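Local coordinates for protein acetyl-CoA acetyltransferase A (Ascaris suum, PDB 6BJA) that binds coenzyme A and, as an acetyl-CoA acetyltransferase of the thiolase family, probably transfers acetyl groups to or from CoA thioesters, at residues A[222-225]-A[226-229]; A[354-357]-A[358-362]. One frame throughout, in Å; residues are numbered along the deposited sequence.

Interaction 1: A[222-225]-A[226-229]; sequences DEEY and KRLI. With COA (coenzyme A), chain C.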
loop_
_atom_site.group_PDB
_atom_site.type_symbol
_atom_site.label_atom_id
_atom_site.label_comp_id
_atom_site.label_asym_id
_atom_site.label_seq_id
_atom_site.Cartn_x
_atom_site.Cartn_y
_atom_site.Cartn_z
ATOM N N ASP A 222 16.493 -27.374 -12.962
ATOM C CA ASP A 222 16.874 -26.096 -12.403
ATOM C C ASP A 222 16.912 -25.031 -13.495
ATOM O O ASP A 222 17.320 -25.311 -14.628
ATOM C CB ASP A 222 18.248 -26.186 -11.729
ATOM C CG ASP A 222 18.280 -27.169 -10.569
ATOM O OD1 ASP A 222 17.302 -27.238 -9.777
ATOM O OD2 ASP A 222 19.294 -27.874 -10.433
ATOM N N GLU A 223 16.501 -23.814 -13.165
ATOM C CA GLU A 223 16.431 -22.734 -14.147
ATOM C C GLU A 223 17.640 -21.816 -14.193
ATOM O O GLU A 223 17.996 -21.329 -15.250
ATOM C CB GLU A 223 15.179 -21.878 -13.895
ATOM C CG GLU A 223 13.892 -22.626 -14.083
ATOM C CD GLU A 223 12.650 -21.736 -14.155
ATOM O OE1 GLU A 223 12.632 -20.659 -13.517
ATOM O OE2 GLU A 223 11.685 -22.119 -14.868
ATOM N N GLU A 224 18.250 -21.524 -13.045
ATOM C CA GLU A 224 19.227 -20.438 -13.006
ATOM C C GLU A 224 20.457 -20.711 -13.844
ATOM O O GLU A 224 21.017 -19.780 -14.422
ATOM C CB GLU A 224 19.653 -20.147 -11.567
ATOM C CG GLU A 224 20.879 -19.200 -11.444
ATOM C CD GLU A 224 20.707 -17.813 -12.088
ATOM O OE1 GLU A 224 19.552 -17.303 -12.151
ATOM O OE2 GLU A 224 21.753 -17.206 -12.492
ATOM N N TYR A 225 20.905 -21.960 -13.910
ATOM C CA TYR A 225 22.215 -22.225 -14.514
ATOM C C TYR A 225 22.201 -21.922 -16.007
ATOM O O TYR A 225 23.267 -21.714 -16.607
ATOM C CB TYR A 225 22.650 -23.668 -14.256
ATOM C CG TYR A 225 22.022 -24.706 -15.164
ATOM C CD1 TYR A 225 20.820 -25.306 -14.834
ATOM C CD2 TYR A 225 22.646 -25.095 -16.339
ATOM C CE1 TYR A 225 20.236 -26.249 -15.653
ATOM C CE2 TYR A 225 22.069 -26.037 -17.166
ATOM C CZ TYR A 225 20.876 -26.612 -16.821
ATOM O OH TYR A 225 20.292 -27.566 -17.648
ATOM N N LYS A 226 21.008 -21.885 -16.600
ATOM C CA LYS A 226 20.877 -21.591 -18.035
ATOM C C LYS A 226 20.974 -20.100 -18.364
ATOM O O LYS A 226 21.054 -19.727 -19.543
ATOM C CB LYS A 226 19.547 -22.139 -18.560
ATOM C CG LYS A 226 19.388 -23.625 -18.324
ATOM C CD LYS A 226 18.025 -24.126 -18.782
ATOM C CE LYS A 226 17.500 -25.237 -17.879
ATOM N NZ LYS A 226 16.269 -25.872 -18.420
ATOM N N ARG A 227 21.008 -19.257 -17.337
ATOM C CA ARG A 227 20.883 -17.812 -17.522
ATOM C C ARG A 227 22.216 -17.090 -17.618
ATOM O O ARG A 227 22.241 -15.881 -17.831
ATOM C CB ARG A 227 20.066 -17.204 -16.386
ATOM C CG ARG A 227 18.718 -17.831 -16.315
ATOM C CD ARG A 227 17.683 -17.030 -15.556
ATOM N NE ARG A 227 16.428 -17.768 -15.705
ATOM C CZ ARG A 227 15.210 -17.279 -15.522
ATOM N NH1 ARG A 227 15.024 -16.014 -15.145
ATOM N NH2 ARG A 227 14.175 -18.083 -15.709
ATOM N N LEU A 228 23.314 -17.815 -17.463
ATOM C CA LEU A 228 24.636 -17.191 -17.567
ATOM C C LEU A 228 24.823 -16.548 -18.942
ATOM O O LEU A 228 24.550 -17.171 -19.964
ATOM C CB LEU A 228 25.745 -18.222 -17.336
ATOM C CG LEU A 228 27.184 -17.735 -17.523
ATOM C CD1 LEU A 228 27.522 -16.741 -16.427
ATOM C CD2 LEU A 228 28.157 -18.912 -17.541
ATOM N N ILE A 229 25.282 -15.300 -18.948
ATOM C CA ILE A 229 25.741 -14.637 -20.175
ATOM C C ILE A 229 27.230 -14.385 -19.985
ATOM O O ILE A 229 27.601 -13.373 -19.401
ATOM C CB ILE A 229 25.004 -13.313 -20.431
ATOM C CG1 ILE A 229 23.488 -13.518 -20.429
ATOM C CG2 ILE A 229 25.442 -12.705 -21.761
ATOM C CD1 ILE A 229 22.717 -12.223 -20.271
HETATM N N1A COA C . 25.832 -13.722 -16.110
HETATM C C2A COA C . 25.904 -12.567 -16.796
HETATM N N3A COA C . 25.231 -11.458 -16.457
HETATM C C4A COA C . 24.425 -11.436 -15.376
HETATM C C5A COA C . 24.295 -12.650 -14.564
HETATM C C6A COA C . 25.067 -13.835 -15.000
HETATM N N6A COA C . 25.020 -14.997 -14.318
HETATM N N7A COA C . 23.439 -12.346 -13.566
HETATM C C8A COA C . 23.060 -11.051 -13.730
HETATM N N9A COA C . 23.660 -10.508 -14.817
HETATM C C1B COA C . 23.515 -9.132 -15.365
HETATM C C2B COA C . 22.117 -8.965 -15.937
HETATM O O2B COA C . 22.098 -9.148 -17.355
HETATM C C3B COA C . 21.696 -7.555 -15.583
HETATM O O3B COA C . 21.611 -6.793 -16.795
HETATM P P3B COA C . 22.492 -5.516 -17.207
HETATM O O7A COA C . 23.949 -5.844 -16.980
HETATM O O8A COA C . 22.259 -5.241 -18.675
HETATM O O9A COA C . 22.089 -4.325 -16.374
HETATM C C4B COA C . 22.685 -7.104 -14.505
HETATM O O4B COA C . 23.694 -8.111 -14.377
HETATM C C5B COA C . 21.975 -7.006 -13.168
HETATM O O5B COA C . 21.571 -8.333 -12.843
HETATM P P1A COA C . 20.044 -8.755 -12.536
HETATM O O1A COA C . 19.082 -8.265 -13.593
HETATM O O2A COA C . 19.932 -10.257 -12.393
HETATM O O3A COA C . 19.637 -8.054 -11.165
HETATM P P2A COA C . 18.082 -7.853 -10.820
HETATM O O4A COA C . 17.461 -6.856 -11.776
HETATM O O5A COA C . 17.340 -9.172 -10.845
HETATM O O6A COA C . 18.111 -7.270 -9.332
HETATM C CBP COA C . 18.006 -8.380 -7.249
HETATM C CCP COA C . 18.919 -7.948 -8.376
HETATM C CDP COA C . 17.383 -7.129 -6.672
HETATM C CEP COA C . 16.842 -9.238 -7.755
HETATM C CAP COA C . 18.841 -9.016 -6.123
HETATM O OAP COA C . 17.989 -9.173 -4.978
HETATM C C9P COA C . 19.476 -10.339 -6.498
HETATM O O9P COA C . 19.112 -10.971 -7.478
HETATM N N8P COA C . 20.456 -10.836 -5.739
HETATM C C7P COA C . 21.008 -10.203 -4.559
HETATM C C6P COA C . 22.325 -10.871 -4.190
HETATM C C5P COA C . 22.131 -11.608 -2.892
HETATM O O5P COA C . 22.441 -11.091 -1.821
HETATM N N4P COA C . 21.576 -12.808 -2.991
HETATM C C3P COA C . 21.250 -13.567 -1.798
HETATM C C2P COA C . 22.286 -14.592 -1.401
HETATM S S1P COA C . 22.587 -14.500 0.374
HETATM O O HOH W 1 16.256 -20.459 -17.266
#
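Lys226 lays its aliphatic chain over one face of the Tyr225 ring in a CH-pi contact, CG standing 3.7 Å from the centroid of that ring and only 13° off its normal. The overlap belongs to a short 3-10 turn in the loop between strands 218-219 and 257-267 of the thiolase fold. Tyr225 reaches this place because CG sits between the backbone N and the carbonyl carbon (chi1 80°), which swings the ring back across its successor; the ring also stacks with Trp195. Beyond CG, the lysine runs past the phenol, CE lying 3.6 Å from Tyr225 OH, and NZ forms a salt bridge with Glu221. The turn itself is tied by Arg227 N to Glu224 O (3.0 Å) and more weakly by Lys226 N to Glu223 O. Glu224 turns its carboxylate to Tyr188, a residue of the CoA site, while Leu228 CD1 packs 3.5 Å from N1A of the adenine. Glu223 OE1 lies 3.7 Å from Arg227 NH2, a long salt bridge; the oxygen stands well out of the guanidinium plane, so charge alone joins them, and the carboxylate is bonded to Ser26 and Thr27. A water donates to Glu223 O at 2.8 Å and accepts from Arg227 NE at 3.1 Å.

Interaction 2: A[354-357]-A[358-362]; sequences GHPL and GASGA
The imidazole of His355 meets Ser360 at its edge, near the ring plane, where ND1 and Ser360 OG share a 2.7 Å hydrogen bond. One face of the ring carries CD2 of Leu357, 3.6 Å above the plane and offset toward the rim, so that a methyl group and a hydroxyl together limit how the imidazole can turn. Residues 354-356 form the Gly-His-Pro motif of thiolases, leading into helix 357-371. With CG anti to the backbone N (chi1 -176°), the ring extends toward the first turn of that helix and toward bound coenzyme A, which it touches. His355 is the predicted proton acceptor of the active site, and the place of Ser360 is consistent with a second-shell residue that orients the imidazole. The serine hydroxyl has a further partner in a water, 3.0 Å from OG, which donates to Gly354 O at 2.9 Å and so ties the serine to the backbone before the histidine.

Pro356 precedes the helix, and its carbonyl oxygen receives the amide of Ala359 at 2.8 Å, with the donor above the carbonyl plane, and more weakly that of Ser360. The Ser360 amide also bonds weakly to Leu357 O. A second water accepts from Gly361 N and can donate to Leu357 O, bridging the two across the first turn. Beside these polar links, the CB atoms of Pro356 and Ala359 pack 4.1 Å apart. The whole turn is buried near the centre of the chain: Pro356 and Leu357 lie against Glu123 of strand 116-124, Gly358 N bonds to that glutamate, and Ala362 rests on Ala261 of strand 257-267.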
loop_
_atom_site.group_PDB
_atom_site.type_symbol
_atom_site.label_atom_id
_atom_site.label_comp_id
_atom_site.label_asym_id
_atom_site.label_seq_id
_atom_site.Cartn_x
_atom_site.Cartn_y
_atom_site.Cartn_z
ATOM N N GLY A 354 20.927 -21.492 -7.755
ATOM C CA GLY A 354 19.937 -20.663 -7.071
ATOM C C GLY A 354 19.923 -20.909 -5.580
ATOM O O GLY A 354 20.443 -21.909 -5.103
ATOM N N HIS A 355 19.338 -19.975 -4.835
ATOM C CA HIS A 355 19.435 -19.998 -3.383
ATOM C C HIS A 355 18.099 -19.633 -2.733
ATOM O O HIS A 355 17.947 -18.517 -2.240
ATOM C CB HIS A 355 20.542 -19.031 -2.939
ATOM C CG HIS A 355 20.829 -19.020 -1.471
ATOM N ND1 HIS A 355 20.372 -19.974 -0.586
ATOM C CD2 HIS A 355 21.506 -18.112 -0.731
ATOM C CE1 HIS A 355 20.795 -19.673 0.633
ATOM N NE2 HIS A 355 21.486 -18.552 0.567
ATOM N N PRO A 356 17.135 -20.574 -2.742
ATOM C CA PRO A 356 15.897 -20.360 -1.991
ATOM C C PRO A 356 16.224 -20.464 -0.504
ATOM O O PRO A 356 16.416 -21.574 -0.017
ATOM C CB PRO A 356 14.981 -21.484 -2.467
ATOM C CG PRO A 356 15.778 -22.294 -3.403
ATOM C CD PRO A 356 17.198 -21.942 -3.268
ATOM N N LEU A 357 16.273 -19.329 0.187
ATOM C CA LEU A 357 16.925 -19.257 1.495
ATOM C C LEU A 357 16.597 -20.406 2.429
ATOM O O LEU A 357 17.484 -21.127 2.850
ATOM C CB LEU A 357 16.574 -17.941 2.207
ATOM C CG LEU A 357 16.962 -16.652 1.480
ATOM C CD1 LEU A 357 16.629 -15.481 2.375
ATOM C CD2 LEU A 357 18.434 -16.612 1.095
ATOM N N GLY A 358 15.319 -20.581 2.763
ATOM C CA GLY A 358 14.929 -21.581 3.736
ATOM C C GLY A 358 15.176 -23.016 3.292
ATOM O O GLY A 358 15.287 -23.912 4.124
ATOM N N ALA A 359 15.297 -23.225 1.987
ATOM C CA ALA A 359 15.475 -24.559 1.451
ATOM C C ALA A 359 16.938 -24.978 1.312
ATOM O O ALA A 359 17.220 -26.174 1.215
ATOM C CB ALA A 359 14.818 -24.656 0.091
ATOM N N SER A 360 17.858 -24.021 1.250
ATOM C CA SER A 360 19.208 -24.372 0.809
ATOM C C SER A 360 19.973 -25.308 1.747
ATOM O O SER A 360 20.752 -26.140 1.285
ATOM C CB SER A 360 20.022 -23.102 0.568
ATOM O OG SER A 360 19.666 -22.562 -0.688
ATOM N N GLY A 361 19.745 -25.196 3.047
ATOM C CA GLY A 361 20.375 -26.110 3.984
ATOM C C GLY A 361 20.085 -27.565 3.681
ATOM O O GLY A 361 20.982 -28.389 3.528
ATOM N N ALA A 362 18.802 -27.899 3.548
ATOM C CA ALA A 362 18.442 -29.263 3.181
ATOM C C ALA A 362 18.841 -29.588 1.734
ATOM O O ALA A 362 19.214 -30.719 1.419
ATOM C CB ALA A 362 16.969 -29.468 3.372
HETATM O O HOH W 2 20.566 -23.976 -3.140
HETATM O O HOH W 3 18.233 -23.247 4.625
#

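Overall arrangement
The two local contacts, their centres about 17 Å apart, show how position in a fold sets chemistry. Interaction 2 is core: every touching residue is buried, and one helix start is joined to the loop before it. Interaction 1 lies farther out, partly exposed. Both have turn backbone bonds and bridging water; they differ in their side chains, a CH-pi overlap and a long charge pair in interaction 1, a short imidazole-hydroxyl bond in interaction 2. They hold different elements, 222-229 in the N-terminal thiolase domain and 354-362 in the C-terminal one, yet meet through packing of Glu224 CB against Gly354 N. Both border coenzyme A, the first beside its adenine, the second through the predicted catalytic histidine.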